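Local structure of putative oxidoreductase (Klebsiella pneumoniae subsp. pneumoniae MGH 78578, 3E82) at residues 13-18 with 22-27; 54-59 with 63-68; 121-126 with 321-326; 264-267 with 272-275; 296-299 with 303-306. The protein probably acts as an NAD(P)-dependent oxidoreductase of the Gfo/Idh/MocA family, but its substrate is not established. All coordinates share one frame; numbering follows the deposited sequence.

Interactions 1 and 2 lie in the Rossmann domain and touch through Ile13, which packs on Pro59 and Val63. Both include helical backbone bonds. Interaction 3 is the buried one. It joins edge strand 121-123 to helix 320-339 of the C-terminal region through apolar packing and one water. Interaction 4 lies in a loop; interaction 5 joins a loop to helix 300-310. Both are partly buried, and they meet where Trp273 NE1 bonds to Asp298 OD1. Interaction 5 also reaches interaction 1, through Tyr303 OH and His23 ND1, and interaction 3, through Gln299 OE1 and Asn126 ND2. Interaction 2 touches none of 3, 4 and 5, though it and interaction 3 hold the outermost strands of the same parallel sheet.

Interaction 1: 13-18 with 22-27; sequences IGYGFV and FHAPLI
Val18 and His23 meet in the first turns of helix 17-28 of the Rossmann fold, just after the glycine loop that follows strand 8-13. Gly14 and Gly16 fit the GxGxxG pattern of a dinucleotide-binding loop, and Gly16 is the N-cap of helix 17-28. The Val18 side chain runs across the His23 imidazole at a slant. Its CG1 lies anti to the backbone N (chi1 177°) and comes 3.6 Å from His23 CD2. The imidazole is bonded at both nitrogens by residues outside the two segments: ND1 to Tyr303 OH and NE2 to Asp97 OD1. The two bonds probably limit rotation of the ring, and the valine methyl meets it neither squarely on a face nor at an edge.

Two other contacts involve aromatic rings. Phe17 CZ approaches the edge of the Phe22 ring, with CE2 of Phe22 4.3 Å away. The Tyr15 ring offers its edge to Ala24 CB, which lies 4.2 Å from Tyr15 CE1. Tyr15 OH hydrogen-bonds to Asp49 OD2. Ala24 and Tyr15 also pack on strand 33-39, the next strand of this beta-alpha-beta unit.

The backbone draws the two segments together at a single carbonyl. Val18 O accepts a bond from Phe22 N at 3.0 Å. His23 N makes a second, weak bond to the same Val18 O at 3.4 Å.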
# COMPACT_ATOMS: atom_id res chain seq x y z
N ILE B 13 -13.83 32.14 -16.32
CA ILE B 13 -14.09 31.55 -17.63
C ILE B 13 -14.74 30.18 -17.48
O ILE B 13 -14.08 29.20 -17.09
CB ILE B 13 -12.78 31.41 -18.44
CG1 ILE B 13 -12.03 32.74 -18.46
CG2 ILE B 13 -13.09 30.92 -19.85
CD1 ILE B 13 -12.83 33.93 -18.98
N GLY B 14 -16.03 30.12 -17.77
CA GLY B 14 -16.76 28.87 -17.66
C GLY B 14 -17.57 28.82 -16.38
O GLY B 14 -17.05 29.08 -15.29
N TYR B 15 -18.86 28.52 -16.51
CA TYR B 15 -19.73 28.43 -15.35
C TYR B 15 -20.32 27.03 -15.33
O TYR B 15 -21.53 26.84 -15.14
CB TYR B 15 -20.84 29.47 -15.41
CG TYR B 15 -21.45 29.74 -14.05
CD1 TYR B 15 -20.68 30.28 -13.02
CD2 TYR B 15 -22.79 29.44 -13.79
CE1 TYR B 15 -21.23 30.53 -11.77
CE2 TYR B 15 -23.34 29.68 -12.54
CZ TYR B 15 -22.56 30.22 -11.54
OH TYR B 15 -23.10 30.47 -10.30
N GLY B 16 -19.46 26.06 -15.56
CA GLY B 16 -19.88 24.68 -15.52
C GLY B 16 -19.85 24.25 -14.07
O GLY B 16 -19.87 25.08 -13.15
N PHE B 17 -19.81 22.94 -13.85
CA PHE B 17 -19.79 22.41 -12.50
C PHE B 17 -18.73 23.04 -11.59
O PHE B 17 -19.05 23.53 -10.51
CB PHE B 17 -19.56 20.90 -12.55
CG PHE B 17 -19.22 20.31 -11.22
CD1 PHE B 17 -20.20 20.15 -10.26
CD2 PHE B 17 -17.91 19.98 -10.91
CE1 PHE B 17 -19.88 19.65 -8.99
CE2 PHE B 17 -17.57 19.48 -9.66
CZ PHE B 17 -18.56 19.32 -8.70
N VAL B 18 -17.48 23.02 -12.02
CA VAL B 18 -16.39 23.57 -11.22
C VAL B 18 -16.48 25.09 -11.02
O VAL B 18 -16.27 25.59 -9.92
CB VAL B 18 -15.02 23.21 -11.82
CG1 VAL B 18 -13.90 23.86 -11.02
CG2 VAL B 18 -14.85 21.68 -11.82
N PHE B 22 -17.23 25.61 -7.11
CA PHE B 22 -16.00 25.98 -6.42
C PHE B 22 -15.59 27.45 -6.51
O PHE B 22 -15.73 28.22 -5.55
CB PHE B 22 -14.84 25.13 -6.95
CG PHE B 22 -14.82 23.73 -6.41
CD1 PHE B 22 -13.91 23.37 -5.41
CD2 PHE B 22 -15.71 22.77 -6.89
CE1 PHE B 22 -13.90 22.06 -4.89
CE2 PHE B 22 -15.71 21.47 -6.39
CZ PHE B 22 -14.80 21.11 -5.38
N HIS B 23 -15.08 27.84 -7.68
CA HIS B 23 -14.58 29.18 -7.91
C HIS B 23 -15.45 30.37 -7.54
O HIS B 23 -15.01 31.23 -6.78
CB HIS B 23 -14.12 29.28 -9.36
CG HIS B 23 -13.01 28.33 -9.69
ND1 HIS B 23 -11.76 28.41 -9.11
CD2 HIS B 23 -12.98 27.27 -10.53
CE1 HIS B 23 -11.01 27.43 -9.58
NE2 HIS B 23 -11.72 26.73 -10.44
N ALA B 24 -16.67 30.43 -8.07
CA ALA B 24 -17.53 31.57 -7.74
C ALA B 24 -17.73 31.75 -6.24
O ALA B 24 -17.52 32.85 -5.71
CB ALA B 24 -18.88 31.44 -8.44
N PRO B 25 -18.13 30.68 -5.52
CA PRO B 25 -18.34 30.77 -4.06
C PRO B 25 -17.09 31.14 -3.27
O PRO B 25 -17.14 31.96 -2.35
CB PRO B 25 -18.86 29.38 -3.70
CG PRO B 25 -19.59 28.97 -4.96
CD PRO B 25 -18.61 29.38 -6.02
N LEU B 26 -15.97 30.52 -3.62
CA LEU B 26 -14.72 30.80 -2.93
C LEU B 26 -14.28 32.25 -3.17
O LEU B 26 -14.02 32.99 -2.22
CB LEU B 26 -13.64 29.83 -3.42
CG LEU B 26 -13.82 28.36 -3.01
CD1 LEU B 26 -12.85 27.47 -3.80
CD2 LEU B 26 -13.60 28.23 -1.51
N ILE B 27 -14.23 32.66 -4.43
CA ILE B 27 -13.81 34.01 -4.77
C ILE B 27 -14.66 35.09 -4.10
O ILE B 27 -14.13 36.07 -3.56
CB ILE B 27 -13.87 34.24 -6.30
CG1 ILE B 27 -12.84 33.34 -7.00
CG2 ILE B 27 -13.59 35.71 -6.62
CD1 ILE B 27 -12.94 33.33 -8.51

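Interaction 2: 54-59 with 63-68; sequences TVIASP and VQHPDV
Ile56 and His65 bring together the edge strand 54-56 of the parallel Rossmann sheet and the beta turn at 65-68. Walking along 54-59, the strand comes first. Thr54 and Ile56 share backbone hydrogen bonds with strand 33-39, and Phe37 of that strand packs against both Ile56 and His65. Ile56 turns its side chain toward the second segment. The chain is extended at chi2 (-179°), which carries its terminal methyl out to the imidazole. Its CD1 comes 3.9 Å from His65 CD2, and the two side chains cross obliquely.

After the strand the chain bends through Ala57 to Ser58. Ser58 is the N-cap of helix 59-64, and its OG makes a weak bond to Ala61 N. Pro59 opens the first helical turn, and its carbonyl faces Val63. The helical bond across the contact is short and straight: Val63 N to Pro59 O is 2.8 Å, with an N-H...O angle of 173°. The Val63 side chain comes close to the same oxygen, with CG2 3.3 Å from Pro59 O. Pro59 and Val63 both pack on Ile13 of strand 8-13, so this first helical turn lies against the sheet.

Further on, residues His65 to Val68 form a type I beta turn. It is closed by Val68 N bonding to His65 O. The same turn also holds the imidazole that meets Ile56. Asp67 N bonds to His65 ND1 at 3.0 Å and helps to fix the ring's orientation, for this N lies in the ring plane.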
# COMPACT_ATOMS: atom_id res chain seq x y z
N THR B 54 -21.46 40.60 -14.72
CA THR B 54 -21.56 40.83 -16.17
C THR B 54 -21.17 39.55 -16.93
O THR B 54 -20.06 39.04 -16.76
CB THR B 54 -20.62 41.96 -16.63
OG1 THR B 54 -20.94 43.16 -15.91
CG2 THR B 54 -20.78 42.22 -18.12
N VAL B 55 -22.07 39.04 -17.76
CA VAL B 55 -21.78 37.82 -18.51
C VAL B 55 -21.33 38.11 -19.93
O VAL B 55 -22.00 38.83 -20.67
CB VAL B 55 -23.01 36.90 -18.59
CG1 VAL B 55 -22.64 35.62 -19.34
CG2 VAL B 55 -23.52 36.57 -17.20
N ILE B 56 -20.19 37.55 -20.31
CA ILE B 56 -19.67 37.72 -21.66
C ILE B 56 -19.72 36.37 -22.35
O ILE B 56 -19.13 35.39 -21.87
CB ILE B 56 -18.23 38.25 -21.66
CG1 ILE B 56 -18.18 39.63 -21.02
CG2 ILE B 56 -17.70 38.31 -23.09
CD1 ILE B 56 -16.78 40.24 -21.01
N ALA B 57 -20.41 36.31 -23.49
CA ALA B 57 -20.56 35.07 -24.24
C ALA B 57 -19.25 34.35 -24.59
O ALA B 57 -19.09 33.18 -24.25
CB ALA B 57 -21.37 35.32 -25.50
N SER B 58 -18.33 35.04 -25.25
CA SER B 58 -17.08 34.38 -25.64
C SER B 58 -15.93 34.51 -24.64
O SER B 58 -15.67 35.58 -24.09
CB SER B 58 -16.60 34.90 -27.00
OG SER B 58 -16.07 36.21 -26.88
N PRO B 59 -15.20 33.40 -24.43
CA PRO B 59 -14.06 33.32 -23.51
C PRO B 59 -12.98 34.33 -23.90
O PRO B 59 -12.42 35.02 -23.05
CB PRO B 59 -13.58 31.88 -23.68
CG PRO B 59 -14.82 31.15 -24.06
CD PRO B 59 -15.46 32.09 -25.04
N VAL B 63 -11.49 37.17 -21.45
CA VAL B 63 -10.08 37.18 -21.09
C VAL B 63 -9.37 38.48 -21.48
O VAL B 63 -8.52 38.96 -20.74
CB VAL B 63 -9.36 35.99 -21.76
CG1 VAL B 63 -7.87 36.16 -21.66
CG2 VAL B 63 -9.78 34.68 -21.09
N GLN B 64 -9.73 39.05 -22.63
CA GLN B 64 -9.09 40.27 -23.11
C GLN B 64 -9.70 41.59 -22.65
O GLN B 64 -9.22 42.66 -23.01
CB GLN B 64 -9.03 40.24 -24.64
CG GLN B 64 -8.21 39.08 -25.17
CD GLN B 64 -8.27 38.95 -26.68
OE1 GLN B 64 -9.35 38.83 -27.26
NE2 GLN B 64 -7.12 38.97 -27.32
N HIS B 65 -10.76 41.54 -21.85
CA HIS B 65 -11.41 42.76 -21.38
C HIS B 65 -10.44 43.60 -20.52
O HIS B 65 -9.83 43.08 -19.59
CB HIS B 65 -12.66 42.40 -20.57
CG HIS B 65 -13.63 43.53 -20.40
ND1 HIS B 65 -13.33 44.68 -19.70
CD2 HIS B 65 -14.93 43.65 -20.78
CE1 HIS B 65 -14.40 45.46 -19.65
NE2 HIS B 65 -15.38 44.86 -20.30
N PRO B 66 -10.31 44.90 -20.84
CA PRO B 66 -9.42 45.82 -20.11
C PRO B 66 -9.68 45.94 -18.61
O PRO B 66 -8.75 46.20 -17.85
CB PRO B 66 -9.62 47.15 -20.85
CG PRO B 66 -11.02 47.04 -21.38
CD PRO B 66 -11.06 45.62 -21.88
N ASP B 67 -10.92 45.76 -18.19
CA ASP B 67 -11.24 45.87 -16.77
C ASP B 67 -10.91 44.61 -15.97
O ASP B 67 -11.12 44.57 -14.75
CB ASP B 67 -12.72 46.20 -16.57
CG ASP B 67 -13.07 47.60 -17.02
OD1 ASP B 67 -12.14 48.38 -17.31
OD2 ASP B 67 -14.28 47.92 -17.07
N VAL B 68 -10.41 43.59 -16.65
CA VAL B 68 -10.04 42.34 -16.00
C VAL B 68 -8.57 42.37 -15.56
O VAL B 68 -7.70 42.78 -16.32
CB VAL B 68 -10.27 41.12 -16.95
CG1 VAL B 68 -9.61 39.86 -16.38
CG2 VAL B 68 -11.76 40.89 -17.14

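Interaction 3: 121-126 with 321-326; sequences LSVFHN and VEALAV
The end of the Rossmann sheet meets the C-terminal region here: edge strand 121-123 and the loop after it pack on helix 320-339. Two side chains of the first segment, Val123 and His125, converge on Ala323. Val123 CG2 lies only 3.4 Å from Ala323 CB, closer than usual van der Waals contact, so the packing is tight at this point. The small alanine leaves the helix backbone near enough for the histidine to reach it as well.

His125 comes in with the edge of its ring. NE2 is 3.6 Å from Ala323 CA, and Ala323 CB also lies in the ring plane. With CG anti to the carbonyl carbon (chi1 -80°), the imidazole extends from the loop to the helix. One turn further along the helix, Val326 meets the same ring. Its CG2 is 4.0 Å from His125 CE1, and the two side chains run past each other in opposite directions. Asp186 of helix 176-192 touches both His125 and Val326.

The loop that presents His125 is sharply bent. Phe124 and His125 are each the centre of an inverse gamma turn, and His125 N bonds to Val123 O. A water completes the contact. It lies 2.9 Å from His125 NE2 and donates to Ala323 O at 3.0 Å.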
# COMPACT_ATOMS: atom_id res chain seq x y z
N LEU B 121 1.09 33.41 -12.77
CA LEU B 121 0.40 32.26 -13.35
C LEU B 121 0.37 31.22 -12.25
O LEU B 121 1.39 30.97 -11.61
CB LEU B 121 1.17 31.70 -14.55
CG LEU B 121 0.74 30.31 -15.06
CD1 LEU B 121 -0.69 30.33 -15.53
CD2 LEU B 121 1.66 29.89 -16.18
N SER B 122 -0.79 30.61 -12.02
CA SER B 122 -0.89 29.58 -10.99
C SER B 122 -1.87 28.50 -11.42
O SER B 122 -2.59 28.66 -12.41
CB SER B 122 -1.35 30.22 -9.67
OG SER B 122 -1.27 29.29 -8.61
N VAL B 123 -1.89 27.39 -10.69
CA VAL B 123 -2.78 26.28 -11.00
C VAL B 123 -3.56 25.99 -9.72
O VAL B 123 -3.01 26.06 -8.62
CB VAL B 123 -1.99 25.02 -11.44
CG1 VAL B 123 -2.95 23.87 -11.73
CG2 VAL B 123 -1.15 25.35 -12.67
N PHE B 124 -4.84 25.64 -9.87
CA PHE B 124 -5.72 25.40 -8.73
C PHE B 124 -5.47 24.13 -7.92
O PHE B 124 -6.30 23.22 -7.90
CB PHE B 124 -7.19 25.45 -9.20
CG PHE B 124 -8.21 25.62 -8.09
CD1 PHE B 124 -8.12 26.69 -7.19
CD2 PHE B 124 -9.28 24.74 -7.98
CE1 PHE B 124 -9.10 26.88 -6.20
CE2 PHE B 124 -10.26 24.92 -6.98
CZ PHE B 124 -10.17 25.98 -6.10
N HIS B 125 -4.31 24.05 -7.28
CA HIS B 125 -3.99 22.92 -6.41
C HIS B 125 -4.56 23.42 -5.09
O HIS B 125 -3.87 24.02 -4.27
CB HIS B 125 -2.49 22.69 -6.33
CG HIS B 125 -1.94 21.96 -7.52
ND1 HIS B 125 -2.34 20.68 -7.84
CD2 HIS B 125 -1.01 22.31 -8.43
CE1 HIS B 125 -1.67 20.28 -8.91
NE2 HIS B 125 -0.86 21.25 -9.29
N ASN B 126 -5.84 23.15 -4.91
CA ASN B 126 -6.62 23.63 -3.78
C ASN B 126 -6.73 22.71 -2.58
O ASN B 126 -7.56 22.95 -1.70
CB ASN B 126 -8.02 23.96 -4.28
CG ASN B 126 -8.80 22.71 -4.68
OD1 ASN B 126 -8.25 21.79 -5.29
ND2 ASN B 126 -10.08 22.68 -4.35
N VAL B 321 5.74 25.96 -11.62
CA VAL B 321 6.72 24.88 -11.62
C VAL B 321 6.31 23.74 -10.67
O VAL B 321 6.69 22.58 -10.87
CB VAL B 321 8.13 25.40 -11.25
CG1 VAL B 321 8.17 25.82 -9.79
CG2 VAL B 321 9.16 24.33 -11.54
N GLU B 322 5.53 24.07 -9.64
CA GLU B 322 5.08 23.06 -8.70
C GLU B 322 3.99 22.23 -9.35
O GLU B 322 3.84 21.05 -9.04
CB GLU B 322 4.56 23.70 -7.41
CG GLU B 322 5.62 24.53 -6.71
CD GLU B 322 5.24 24.92 -5.30
OE1 GLU B 322 4.03 24.92 -4.96
OE2 GLU B 322 6.16 25.24 -4.52
N ALA B 323 3.24 22.84 -10.26
CA ALA B 323 2.19 22.11 -10.97
C ALA B 323 2.89 21.22 -12.00
O ALA B 323 2.44 20.12 -12.29
CB ALA B 323 1.23 23.08 -11.66
N LEU B 324 4.00 21.72 -12.54
CA LEU B 324 4.78 20.96 -13.52
C LEU B 324 5.35 19.70 -12.85
O LEU B 324 5.43 18.63 -13.46
CB LEU B 324 5.93 21.83 -14.06
CG LEU B 324 6.82 21.23 -15.15
CD1 LEU B 324 6.06 21.18 -16.47
CD2 LEU B 324 8.09 22.08 -15.32
N ALA B 325 5.77 19.84 -11.59
CA ALA B 325 6.32 18.73 -10.83
C ALA B 325 5.27 17.63 -10.64
O ALA B 325 5.56 16.46 -10.78
CB ALA B 325 6.81 19.23 -9.46
N VAL B 326 4.04 18.03 -10.33
CA VAL B 326 2.94 17.07 -10.16
C VAL B 326 2.74 16.32 -11.48
O VAL B 326 2.59 15.10 -11.50
CB VAL B 326 1.63 17.79 -9.78
CG1 VAL B 326 0.44 16.82 -9.91
CG2 VAL B 326 1.73 18.33 -8.37
O HOH W 1 -0.54 20.20 -11.95

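Interaction 4: 264-267 with 272-275; sequences AGVV and DWGQ
Val266 and Trp273 make the apolar part of this contact, within the loop that links helix 258-263 to strand 280-284. Val266 turns its side chain toward the second segment. Its CG1 meets the indole at the edge, near the ring plane, 4.5 Å from Trp273 CE3. This is a loose touch. The indole also packs on Gln258, Gln261 and Leu262 of the helix, and on Pro268 in the loop.

The backbone contact is also slight. Val267 O lies 4.2 Å from Trp273 CB, while the Val267 side chain points away. The same carbonyl bonds to Ser270 OG.

Turns shape both segments. Gly265, just past helix 258-263, closes it in a Schellman motif, with the positive phi that glycine tolerates well. Asp272 to Gln275 form a type II beta turn with Gly274 at its third position, closed by Gln275 N bonding to Asp272 O at 3.2 Å.

Polar bonds come from outside the pair. Trp273 NE1 donates to Asp298 OD1, and Gln261 bonds to Asp272 O and Gly274 N. The two segments are thus joined by van der Waals contact alone, and the indole is probably held mainly by its neighbours outside the pair, among them helix 258-263 and Asp298.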
# COMPACT_ATOMS: atom_id res chain seq x y z
N ALA B 264 -23.22 20.86 -1.24
CA ALA B 264 -24.46 21.09 -0.50
C ALA B 264 -24.80 22.57 -0.47
O ALA B 264 -25.80 22.97 0.13
CB ALA B 264 -24.32 20.54 0.92
N GLY B 265 -23.96 23.39 -1.10
CA GLY B 265 -24.22 24.81 -1.13
C GLY B 265 -23.88 25.60 0.12
O GLY B 265 -24.43 26.68 0.32
N VAL B 266 -23.00 25.08 0.96
CA VAL B 266 -22.59 25.78 2.18
C VAL B 266 -21.69 26.94 1.75
O VAL B 266 -20.84 26.77 0.89
CB VAL B 266 -21.77 24.85 3.11
CG1 VAL B 266 -21.24 25.64 4.29
CG2 VAL B 266 -22.63 23.68 3.58
N VAL B 267 -21.88 28.12 2.33
CA VAL B 267 -21.07 29.28 1.97
C VAL B 267 -19.67 29.18 2.57
O VAL B 267 -19.52 29.06 3.79
CB VAL B 267 -21.71 30.61 2.45
CG1 VAL B 267 -20.75 31.76 2.17
CG2 VAL B 267 -23.04 30.84 1.73
N ASP B 272 -19.70 26.40 10.00
CA ASP B 272 -19.10 25.07 9.99
C ASP B 272 -18.19 24.74 8.80
O ASP B 272 -17.82 23.58 8.61
CB ASP B 272 -20.21 24.02 10.07
CG ASP B 272 -21.28 24.37 11.10
OD1 ASP B 272 -20.91 24.76 12.24
OD2 ASP B 272 -22.48 24.26 10.78
N TRP B 273 -17.83 25.76 8.02
CA TRP B 273 -16.97 25.56 6.85
C TRP B 273 -15.63 24.93 7.25
O TRP B 273 -14.95 25.41 8.14
CB TRP B 273 -16.74 26.90 6.14
CG TRP B 273 -15.73 26.87 5.01
CD1 TRP B 273 -14.50 27.45 5.00
CD2 TRP B 273 -15.88 26.22 3.74
NE1 TRP B 273 -13.86 27.20 3.80
CE2 TRP B 273 -14.69 26.45 3.01
CE3 TRP B 273 -16.90 25.47 3.15
CZ2 TRP B 273 -14.49 25.95 1.72
CZ3 TRP B 273 -16.71 24.97 1.86
CH2 TRP B 273 -15.51 25.21 1.16
N GLY B 274 -15.27 23.83 6.58
CA GLY B 274 -14.00 23.17 6.86
C GLY B 274 -13.80 22.50 8.21
O GLY B 274 -12.70 22.04 8.52
N GLN B 275 -14.85 22.44 9.03
CA GLN B 275 -14.72 21.80 10.33
C GLN B 275 -14.56 20.31 10.14
O GLN B 275 -15.15 19.72 9.24
CB GLN B 275 -15.95 22.09 11.20
CG GLN B 275 -15.98 23.53 11.71
CD GLN B 275 -14.80 23.85 12.60
OE1 GLN B 275 -14.29 24.97 12.61
NE2 GLN B 275 -14.36 22.86 13.37

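Interaction 5: 296-299 with 303-306; sequences QGDQ and YMLI
Asp298 and selenomethionine Met304 form the close part of this contact, where the loop after strand 289-292 enters helix 300-310. The two side chains cross at about a right angle. Met304 CE comes 3.1 Å from Asp298 OD2 and 3.9 Å from Asp298 CG. This is a close van der Waals contact of a methyl with a carboxylate, not a bond. The selenomethionine chain is bent at chi3 (-108°), which brings its terminal methyl to the carboxylate. The carboxylate has polar partners as well: OD1 accepts a bond from Trp273 NE1, and OD2 makes a salt bridge with Arg300 NH1. These partners would be expected to stabilise its negative charge.

The other part of the contact is looser. Gln299 O and Tyr303 N stand 4.2 Å apart, too far for a helical bond. Their side chains are nevertheless buried, and both reach helix 17-28. Gln299 packs on Phe22 and Leu26, and its OE1 bonds to Asn126 ND2. Tyr303 packs on Leu26 and Ile27, and its OH bonds to His23 ND1.

Further back, Gln296 is exposed, and its NE2 makes a weak bond to Gly297 O at 3.0 Å. Asp298 itself sits just ahead of the turn into helix 300-310 and caps a backbone N there, the side-chain capping typical of a helix N-terminus.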
# COMPACT_ATOMS: atom_id res chain seq x y z
N GLN B 296 -9.07 23.02 11.38
CA GLN B 296 -10.10 23.37 10.41
C GLN B 296 -9.43 23.50 9.05
O GLN B 296 -8.29 23.96 8.96
CB GLN B 296 -10.77 24.70 10.77
CG GLN B 296 -11.97 25.05 9.88
CD GLN B 296 -12.00 26.52 9.46
OE1 GLN B 296 -11.64 27.41 10.23
NE2 GLN B 296 -12.44 26.78 8.23
N GLY B 297 -10.14 23.10 8.00
CA GLY B 297 -9.59 23.23 6.66
C GLY B 297 -10.23 24.42 5.97
O GLY B 297 -11.36 24.79 6.31
N ASP B 298 -9.53 25.04 5.03
CA ASP B 298 -10.10 26.17 4.30
C ASP B 298 -9.39 26.49 3.00
O ASP B 298 -8.40 27.22 2.98
CB ASP B 298 -10.14 27.42 5.19
CG ASP B 298 -10.79 28.60 4.49
OD1 ASP B 298 -11.53 28.38 3.50
OD2 ASP B 298 -10.56 29.75 4.93
N GLN B 299 -9.91 25.97 1.90
CA GLN B 299 -9.29 26.21 0.60
C GLN B 299 -9.40 27.68 0.14
O GLN B 299 -8.80 28.05 -0.87
CB GLN B 299 -9.88 25.26 -0.45
CG GLN B 299 -11.35 25.42 -0.74
CD GLN B 299 -11.86 24.30 -1.63
OE1 GLN B 299 -11.57 24.25 -2.83
NE2 GLN B 299 -12.62 23.37 -1.04
N TYR B 303 -7.10 31.46 -2.66
CA TYR B 303 -7.42 32.78 -3.20
C TYR B 303 -6.94 33.93 -2.32
O TYR B 303 -6.58 34.99 -2.83
CB TYR B 303 -8.93 32.88 -3.46
CG TYR B 303 -9.33 32.27 -4.79
CD1 TYR B 303 -8.87 32.81 -5.99
CD2 TYR B 303 -10.14 31.14 -4.85
CE1 TYR B 303 -9.19 32.24 -7.22
CE2 TYR B 303 -10.48 30.55 -6.08
CZ TYR B 303 -10.00 31.11 -7.26
OH TYR B 303 -10.30 30.54 -8.49
N MSE B 304 -6.92 33.73 -1.01
CA MSE B 304 -6.44 34.78 -0.12
C MSE B 304 -4.95 34.98 -0.37
O MSE B 304 -4.46 36.11 -0.38
CB MSE B 304 -6.68 34.39 1.34
CG MSE B 304 -8.13 34.08 1.63
SE MSE B 304 -8.44 33.64 3.49
CE MSE B 304 -8.77 31.76 3.39
N LEU B 305 -4.24 33.88 -0.58
CA LEU B 305 -2.80 33.95 -0.84
C LEU B 305 -2.50 34.47 -2.25
O LEU B 305 -1.55 35.23 -2.45
CB LEU B 305 -2.16 32.58 -0.61
CG LEU B 305 -2.21 32.09 0.85
CD1 LEU B 305 -1.69 30.66 0.94
CD2 LEU B 305 -1.37 33.02 1.74
N ILE B 306 -3.31 34.08 -3.23
CA ILE B 306 -3.12 34.56 -4.60
C ILE B 306 -3.34 36.08 -4.55
O ILE B 306 -2.64 36.85 -5.21
CB ILE B 306 -4.13 33.92 -5.57
CG1 ILE B 306 -3.69 32.49 -5.95
CG2 ILE B 306 -4.31 34.82 -6.79
CD1 ILE B 306 -2.48 32.40 -6.87